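Local structure of mandelate racemase/muconate lactonizing enzyme family protein (Roseovarius nubinhibens ISM, 3U4F) at residues A[206-211]-A[230-235]; A[214-219]-A[243-248]. The protein binds magnesium in an enolase-superfamily TIM barrel and probably acts as a hydro-lyase or related enzyme of the mandelate racemase family. One frame throughout, in Å; residues are numbered along the deposited sequence.

Interactions 1 and 2 sit at successive levels of one sector of the beta/alpha barrel, and their chemistry differs accordingly. Interaction 1 is buried where strands 201-205 and 229-231 run out into loops; backbone and carboxylate hydrogen bonds hold it, next to the magnesium ion and guanidine of the active site. Interaction 2 joins the helices that follow those same strands, 212-224 and 239-248, and is only partly buried, built from apolar side chains; a largely hydrated magnesium ion is bound on the far side of helix 239-248. Packing connects the two: Cys234 SG lies 3.5 Å from Val245 CG2, and Pro233 CB lies 3.7 Å from Ala215 CB.

Interaction 1. Residues A[206-211]-A[230-235]; sequences ANSCYA and FEEPCP. With MG (magnesium ion), chain E; GAI (guanidine), chain F.
Ser208 OG donates to Glu232 OE2 over 2.6 Å, the shortest polar bond between residues 206-211 and 230-235, and it also bonds Tyr236 N just beyond. The hydroxyl meets OE2 on the anti side, 28° out of the carboxylate plane. With CG of Glu232 anti to its backbone N (chi1 -161°) and the chain extended beyond, the carboxylate reaches across to the serine while its second oxygen, OE1, accepts a 2.8 Å bond from a water that is itself a ligand of the magnesium ion. Glu232 is thus second-shell: an alanine here would probably leave Ser208 OG without its acceptor and the metal-bound water less firmly oriented.

Backbone bonds join the loop after strand 201-205 to the end of strand 229-231 and the loop beyond it: Ala206 N donates to Glu231 O, Ser208 N to Glu232 O, and Tyr210 N to Pro233 O at 2.9 Å. The Pro233 oxygen also lies near the plane of the Tyr210 ring, at its edge, while Cys209 SG sits over one face. Ala206 CB approaches Phe230 CE1 obliquely, and Pro233 CB lies over one face of the Phe230 ring, toward its rim.

Glu231 OE2 binds the magnesium ion at 2.1 Å beside guanidine N2 and N3, with Asp205 and Glu257 completing the site; OE1 turns to His229, Gln278 and Lys167. In this enolase-superfamily site, one carboxylate therefore grips the metal directly, and its neighbour in sequence acts through water.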
ATOM      1  N   ALA A 206       3.615 -18.461 -12.220  1.00  8.10           N
ATOM      2  CA  ALA A 206       5.039 -18.071 -12.205  1.00  7.70           C
ATOM      3  C   ALA A 206       5.359 -17.064 -11.114  1.00  7.84           C
ATOM      4  O   ALA A 206       6.509 -16.637 -10.948  1.00  8.77           O
ATOM      5  CB  ALA A 206       5.443 -17.504 -13.578  1.00  7.68           C
ATOM      6  N   ASN A 207       4.335 -16.646 -10.387  1.00  7.73           N
ATOM      7  CA  ASN A 207       4.505 -15.657  -9.300  1.00  7.70           C
ATOM      8  C   ASN A 207       5.541 -14.580  -9.579  1.00  7.26           C
ATOM      9  O   ASN A 207       6.502 -14.390  -8.790  1.00  7.55           O
ATOM     10  CB  ASN A 207       4.827 -16.371  -7.989  1.00  7.50           C
ATOM     11  CG  ASN A 207       3.661 -17.205  -7.480  1.00  9.35           C
ATOM     12  OD1 ASN A 207       2.716 -16.684  -6.851  1.00 11.78           O
ATOM     13  ND2 ASN A 207       3.720 -18.484  -7.743  1.00  5.28           N
ATOM     14  N   SER A 208       5.346 -13.869 -10.684  1.00  8.07           N
ATOM     15  CA  SER A 208       6.120 -12.633 -10.985  1.00  8.20           C
ATOM     16  C   SER A 208       7.571 -12.843 -11.362  1.00  9.91           C
ATOM     17  O   SER A 208       8.389 -11.924 -11.251  1.00  9.88           O
ATOM     18  CB  SER A 208       6.033 -11.627  -9.811  1.00  8.35           C
ATOM     19  OG  SER A 208       4.763 -10.990  -9.765  1.00  7.01           O
ATOM     20  N   CYS A 209       7.904 -14.041 -11.828  1.00 11.15           N
ATOM     21  CA  CYS A 209       9.308 -14.396 -12.070  1.00 11.60           C
ATOM     22  C   CYS A 209       9.930 -13.762 -13.312  1.00 11.99           C
ATOM     23  O   CYS A 209      11.057 -13.256 -13.254  1.00 12.78           O
ATOM     24  CB  CYS A 209       9.416 -15.912 -12.206  1.00 11.23           C
ATOM     25  SG  CYS A 209      11.125 -16.486 -12.334  1.00 14.74           S
ATOM     26  N   TYR A 210       9.193 -13.762 -14.436  1.00 11.65           N
ATOM     27  CA  TYR A 210       9.834 -13.629 -15.748  1.00 11.01           C
ATOM     28  C   TYR A 210       9.819 -12.256 -16.412  1.00 11.37           C
ATOM     29  O   TYR A 210       8.865 -11.500 -16.273  1.00 11.89           O
ATOM     30  CB  TYR A 210       9.203 -14.642 -16.692  1.00 10.30           C
ATOM     31  CG  TYR A 210       9.425 -16.077 -16.269  1.00 11.70           C
ATOM     32  CD1 TYR A 210      10.695 -16.651 -16.336  1.00 11.21           C
ATOM     33  CD2 TYR A 210       8.368 -16.866 -15.805  1.00 12.91           C
ATOM     34  CE1 TYR A 210      10.904 -18.006 -15.970  1.00 14.95           C
ATOM     35  CE2 TYR A 210       8.560 -18.188 -15.434  1.00 15.21           C
ATOM     36  CZ  TYR A 210       9.822 -18.757 -15.525  1.00 14.79           C
ATOM     37  OH  TYR A 210      10.008 -20.066 -15.168  1.00 16.54           O
ATOM     38  N   ALA A 211      10.859 -11.944 -17.189  1.00 11.05           N
ATOM     39  CA  ALA A 211      10.714 -10.873 -18.179  1.00 11.05           C
ATOM     40  C   ALA A 211       9.796 -11.376 -19.313  1.00 10.75           C
ATOM     41  O   ALA A 211       9.660 -12.588 -19.492  1.00 10.12           O
ATOM     42  CB  ALA A 211      12.087 -10.475 -18.735  1.00 11.42           C
ATOM     43  N   PHE A 230      -2.021 -19.468 -17.469  1.00  6.31           N
ATOM     44  CA  PHE A 230      -0.632 -19.054 -17.203  1.00  5.63           C
ATOM     45  C   PHE A 230      -0.717 -17.793 -16.345  1.00  6.03           C
ATOM     46  O   PHE A 230      -1.001 -16.683 -16.835  1.00  7.31           O
ATOM     47  CB  PHE A 230       0.035 -18.777 -18.563  1.00  5.69           C
ATOM     48  CG  PHE A 230       1.500 -18.424 -18.498  1.00  6.46           C
ATOM     49  CD1 PHE A 230       2.263 -18.677 -17.369  1.00  7.41           C
ATOM     50  CD2 PHE A 230       2.114 -17.902 -19.629  1.00  8.39           C
ATOM     51  CE1 PHE A 230       3.643 -18.372 -17.351  1.00  9.17           C
ATOM     52  CE2 PHE A 230       3.500 -17.597 -19.625  1.00  8.67           C
ATOM     53  CZ  PHE A 230       4.246 -17.833 -18.504  1.00  8.45           C
ATOM     54  N   GLU A 231      -0.478 -17.975 -15.055  1.00  5.73           N
ATOM     55  CA  GLU A 231      -0.729 -16.942 -14.075  1.00  5.43           C
ATOM     56  C   GLU A 231       0.537 -16.163 -13.712  1.00  5.54           C
ATOM     57  O   GLU A 231       1.578 -16.750 -13.508  1.00  7.36           O
ATOM     58  CB  GLU A 231      -1.345 -17.594 -12.842  1.00  5.81           C
ATOM     59  CG  GLU A 231      -1.631 -16.637 -11.698  1.00  6.91           C
ATOM     60  CD  GLU A 231      -2.581 -17.255 -10.692  1.00  9.68           C
ATOM     61  OE1 GLU A 231      -3.262 -18.264 -11.056  1.00  8.10           O
ATOM     62  OE2 GLU A 231      -2.665 -16.711  -9.559  1.00  7.43           O
ATOM     63  N   GLU A 232       0.385 -14.842 -13.644  1.00  6.23           N
ATOM     64  CA  GLU A 232       1.385 -13.892 -13.158  1.00  7.62           C
ATOM     65  C   GLU A 232       2.752 -14.139 -13.795  1.00  7.62           C
ATOM     66  O   GLU A 232       3.719 -14.368 -13.105  1.00  8.17           O
ATOM     67  CB  GLU A 232       1.437 -13.906 -11.607  1.00  7.18           C
ATOM     68  CG  GLU A 232       2.082 -12.666 -10.974  1.00  8.78           C
ATOM     69  CD  GLU A 232       1.924 -12.660  -9.458  1.00  9.95           C
ATOM     70  OE1 GLU A 232       0.766 -12.836  -9.022  1.00 10.63           O
ATOM     71  OE2 GLU A 232       2.943 -12.457  -8.729  1.00  9.20           O
ATOM     72  N   PRO A 233       2.819 -14.128 -15.139  1.00  8.08           N
ATOM     73  CA  PRO A 233       4.095 -14.490 -15.805  1.00  8.52           C
ATOM     74  C   PRO A 233       5.225 -13.533 -15.447  1.00  9.23           C
ATOM     75  O   PRO A 233       6.392 -13.946 -15.332  1.00 10.04           O
ATOM     76  CB  PRO A 233       3.766 -14.337 -17.313  1.00  7.93           C
ATOM     77  CG  PRO A 233       2.508 -13.473 -17.372  1.00  9.97           C
ATOM     78  CD  PRO A 233       1.731 -13.892 -16.111  1.00  8.51           C
ATOM     79  N   CYS A 234       4.864 -12.258 -15.310  1.00  9.55           N
ATOM     80  CA  CYS A 234       5.810 -11.164 -15.096  1.00  9.82           C
ATOM     81  C   CYS A 234       5.527 -10.440 -13.770  1.00  9.20           C
ATOM     82  O   CYS A 234       4.404 -10.481 -13.254  1.00  8.93           O
ATOM     83  CB  CYS A 234       5.639 -10.149 -16.216  1.00  9.74           C
ATOM     84  SG  CYS A 234       5.970 -10.816 -17.895  1.00 12.44           S
ATOM     85  N   PRO A 235       6.505  -9.692 -13.261  1.00  8.66           N
ATOM     86  CA  PRO A 235       6.229  -8.866 -12.079  1.00  8.87           C
ATOM     87  C   PRO A 235       4.859  -8.178 -12.133  1.00  8.90           C
ATOM     88  O   PRO A 235       4.566  -7.415 -13.067  1.00  7.73           O
ATOM     89  CB  PRO A 235       7.374  -7.834 -12.111  1.00  8.75           C
ATOM     90  CG  PRO A 235       8.548  -8.698 -12.675  1.00 10.19           C
ATOM     91  CD  PRO A 235       7.861  -9.433 -13.810  1.00  9.40           C
TER
HETATM   92 MG    MG E 371      -1.209 -16.732  -8.071  1.00  9.54          MG
HETATM   93  C   GAI F 372      -1.619 -18.416  -6.170  1.00  9.59           C
HETATM   94  N1  GAI F 372      -1.850 -19.331  -5.263  1.00  7.01           N
HETATM   95  N2  GAI F 372      -0.507 -17.599  -6.194  1.00  7.85           N
HETATM   96  N3  GAI F 372      -2.523 -18.184  -7.137  1.00  7.17           N
HETATM   97  O   HOH W   1       0.300 -15.624  -8.735  1.00  9.90           O

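Interaction 2. Residues A[214-219]-A[243-248]; sequences QAIELG and KEVSEA. With MG (magnesium ion), chain G.
Helices 212-224 and 239-248 are successive members of the helical layer round the TIM barrel, and residues 214-219 and 243-248 are where they lie against each other. The segment axes come within 9.5 Å and run in roughly the same direction, crossing at -31°, as expected for neighbouring helices that each follow a parallel strand.

Ile216 carries most of the contact. Its CG1 branch stands anti to the carbonyl carbon (chi1 -71°) and extends across to the other helix, bringing the CD1 methyl to 3.6 Å from Ala248 CB. Along the same branch, CG1 lies 4.1 Å from Val245 CA, where the backbones also draw nearest. Deeper in, Ala215 CB is met by both methyls of Val245, with CG2 the nearer at 3.9 Å. Val253 packs on Val245 as well, so this valine also faces strand 253-255.

The far side of helix 239-248 is polar. Ser246 O binds a magnesium ion at 2.1 Å; four waters and Leu249 O complete its six ligands. Ser246 OG bonds Ala273 O. Lys243 NZ forms a salt bridge to Glu247 OE2, one turn along, its hydrogen bond weak at 3.3 Å. Dispersion and exclusion of water thus hold the two helices together across an apolar face, while the far side of helix 239-248 offers a backbone carbonyl to an ion bound mostly by water.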
ATOM      1  N   GLN A 214      11.055 -14.163 -21.720  1.00  9.43           N
ATOM      2  CA  GLN A 214      11.178 -15.455 -21.039  1.00  9.66           C
ATOM      3  C   GLN A 214       9.804 -16.087 -20.832  1.00  9.51           C
ATOM      4  O   GLN A 214       9.659 -17.309 -20.896  1.00  9.02           O
ATOM      5  CB  GLN A 214      11.823 -15.296 -19.684  1.00 10.57           C
ATOM      6  CG  GLN A 214      13.295 -14.878 -19.709  1.00 10.49           C
ATOM      7  CD  GLN A 214      13.789 -14.595 -18.311  1.00 15.57           C
ATOM      8  OE1 GLN A 214      13.201 -13.806 -17.570  1.00 11.70           O
ATOM      9  NE2 GLN A 214      14.869 -15.255 -17.936  1.00 18.82           N
ATOM     10  N   ALA A 215       8.822 -15.252 -20.526  1.00  8.67           N
ATOM     11  CA  ALA A 215       7.475 -15.741 -20.274  1.00  8.76           C
ATOM     12  C   ALA A 215       6.844 -16.194 -21.585  1.00  9.11           C
ATOM     13  O   ALA A 215       6.068 -17.154 -21.603  1.00  9.76           O
ATOM     14  CB  ALA A 215       6.650 -14.656 -19.626  1.00  8.23           C
ATOM     15  N   ILE A 216       7.181 -15.529 -22.688  1.00  9.21           N
ATOM     16  CA  ILE A 216       6.606 -15.924 -23.977  1.00 11.05           C
ATOM     17  C   ILE A 216       7.164 -17.287 -24.400  1.00 12.09           C
ATOM     18  O   ILE A 216       6.423 -18.142 -24.911  1.00 12.12           O
ATOM     19  CB  ILE A 216       6.799 -14.819 -25.041  1.00 11.42           C
ATOM     20  CG1 ILE A 216       5.875 -13.653 -24.695  1.00 11.65           C
ATOM     21  CG2 ILE A 216       6.511 -15.338 -26.451  1.00 12.85           C
ATOM     22  CD1 ILE A 216       6.284 -12.345 -25.278  1.00 11.57           C
ATOM     23  N   GLU A 217       8.458 -17.488 -24.172  1.00 12.47           N
ATOM     24  CA  GLU A 217       9.106 -18.806 -24.402  1.00 13.80           C
ATOM     25  C   GLU A 217       8.425 -19.913 -23.578  1.00 12.64           C
ATOM     26  O   GLU A 217       8.049 -20.967 -24.111  1.00 11.41           O
ATOM     27  CB  GLU A 217      10.587 -18.724 -24.045  1.00 14.68           C
ATOM     28  CG  GLU A 217      11.399 -19.974 -24.392  1.00 21.15           C
ATOM     29  CD  GLU A 217      12.831 -19.933 -23.824  1.00 29.12           C
ATOM     30  OE1 GLU A 217      13.710 -20.623 -24.394  1.00 31.77           O
ATOM     31  OE2 GLU A 217      13.078 -19.234 -22.804  1.00 32.20           O
ATOM     32  N   LEU A 218       8.240 -19.666 -22.282  1.00 11.33           N
ATOM     33  CA  LEU A 218       7.480 -20.613 -21.445  1.00 11.20           C
ATOM     34  C   LEU A 218       6.055 -20.787 -21.942  1.00 10.98           C
ATOM     35  O   LEU A 218       5.546 -21.921 -21.964  1.00 12.28           O
ATOM     36  CB  LEU A 218       7.454 -20.191 -19.970  1.00 10.01           C
ATOM     37  CG  LEU A 218       6.623 -21.023 -18.962  1.00 11.22           C
ATOM     38  CD1 LEU A 218       6.963 -22.502 -19.040  1.00 11.47           C
ATOM     39  CD2 LEU A 218       6.845 -20.498 -17.523  1.00  9.07           C
ATOM     40  N   GLY A 219       5.395 -19.688 -22.300  1.00 10.97           N
ATOM     41  CA  GLY A 219       4.030 -19.749 -22.817  1.00 11.87           C
ATOM     42  C   GLY A 219       3.882 -20.666 -24.027  1.00 13.17           C
ATOM     43  O   GLY A 219       2.858 -21.350 -24.181  1.00 12.28           O
ATOM     44  N   LYS A 243       0.859  -7.425 -20.320  1.00 10.62           N
ATOM     45  CA  LYS A 243       0.123  -7.232 -21.581  1.00 11.74           C
ATOM     46  C   LYS A 243       0.898  -7.777 -22.792  1.00 12.13           C
ATOM     47  O   LYS A 243       0.339  -8.463 -23.653  1.00 11.56           O
ATOM     48  CB  LYS A 243      -0.174  -5.755 -21.771  1.00 11.10           C
ATOM     49  CG  LYS A 243      -1.027  -5.413 -22.994  1.00 14.63           C
ATOM     50  CD  LYS A 243      -1.344  -3.926 -22.982  1.00 20.77           C
ATOM     51  CE  LYS A 243      -1.664  -3.370 -24.367  1.00 25.13           C
ATOM     52  NZ  LYS A 243      -3.048  -3.737 -24.722  1.00 25.37           N
ATOM     53  N   GLU A 244       2.191  -7.471 -22.869  1.00 12.62           N
ATOM     54  CA  GLU A 244       3.003  -8.034 -23.952  1.00 12.60           C
ATOM     55  C   GLU A 244       2.896  -9.556 -24.029  1.00 12.03           C
ATOM     56  O   GLU A 244       2.800 -10.136 -25.126  1.00 10.26           O
ATOM     57  CB  GLU A 244       4.475  -7.641 -23.810  1.00 13.89           C
ATOM     58  CG  GLU A 244       5.228  -7.854 -25.136  1.00 17.41           C
ATOM     59  CD  GLU A 244       6.728  -7.619 -25.021  1.00 21.55           C
ATOM     60  OE1 GLU A 244       7.156  -6.821 -24.138  1.00 17.41           O
ATOM     61  OE2 GLU A 244       7.453  -8.254 -25.831  1.00 20.96           O
ATOM     62  N   VAL A 245       2.929 -10.211 -22.872  1.00 10.50           N
ATOM     63  CA  VAL A 245       2.816 -11.663 -22.833  1.00 10.42           C
ATOM     64  C   VAL A 245       1.445 -12.160 -23.306  1.00 10.19           C
ATOM     65  O   VAL A 245       1.372 -13.050 -24.168  1.00 10.17           O
ATOM     66  CB  VAL A 245       3.163 -12.212 -21.437  1.00  9.94           C
ATOM     67  CG1 VAL A 245       3.088 -13.733 -21.421  1.00  8.76           C
ATOM     68  CG2 VAL A 245       4.573 -11.712 -21.029  1.00  8.89           C
ATOM     69  N   SER A 246       0.373 -11.589 -22.741  1.00 10.93           N
ATOM     70  CA  SER A 246      -1.013 -11.837 -23.199  1.00 12.22           C
ATOM     71  C   SER A 246      -1.152 -11.655 -24.689  1.00 11.54           C
ATOM     72  O   SER A 246      -1.769 -12.483 -25.362  1.00 11.18           O
ATOM     73  CB  SER A 246      -2.004 -10.847 -22.546  1.00 12.41           C
ATOM     74  OG  SER A 246      -2.094 -11.189 -21.197  1.00 19.25           O
ATOM     75  N   GLU A 247      -0.606 -10.563 -25.208  1.00 12.56           N
ATOM     76  CA  GLU A 247      -0.728 -10.302 -26.660  1.00 14.60           C
ATOM     77  C   GLU A 247      -0.010 -11.325 -27.536  1.00 14.71           C
ATOM     78  O   GLU A 247      -0.484 -11.629 -28.641  1.00 15.47           O
ATOM     79  CB  GLU A 247      -0.325  -8.863 -27.026  1.00 14.52           C
ATOM     80  CG  GLU A 247      -1.328  -7.808 -26.560  1.00 20.29           C
ATOM     81  CD  GLU A 247      -0.810  -6.375 -26.729  1.00 26.42           C
ATOM     82  OE1 GLU A 247       0.404  -6.126 -26.530  1.00 32.56           O
ATOM     83  OE2 GLU A 247      -1.618  -5.484 -27.063  1.00 31.25           O
ATOM     84  N   ALA A 248       1.123 -11.851 -27.064  1.00 14.34           N
ATOM     85  CA  ALA A 248       1.896 -12.834 -27.832  1.00 14.38           C
ATOM     86  C   ALA A 248       1.374 -14.277 -27.725  1.00 14.36           C
ATOM     87  O   ALA A 248       1.710 -15.118 -28.564  1.00 13.06           O
ATOM     88  CB  ALA A 248       3.401 -12.780 -27.443  1.00 14.40           C
TER
HETATM   89 MG    MG G 374      -3.302 -13.838 -25.605  1.00 14.63          MG
HETATM   90  O   HOH W   2      -3.132 -14.611 -23.659  1.00 13.25           O
HETATM   91  O   HOH W   3      -4.635 -12.336 -24.906  1.00 12.03           O
HETATM   92  O   HOH W   4      -5.055 -15.026 -26.014  1.00 13.44           O
HETATM   93  O   HOH W   5      -3.589 -13.133 -27.642  1.00 11.03           O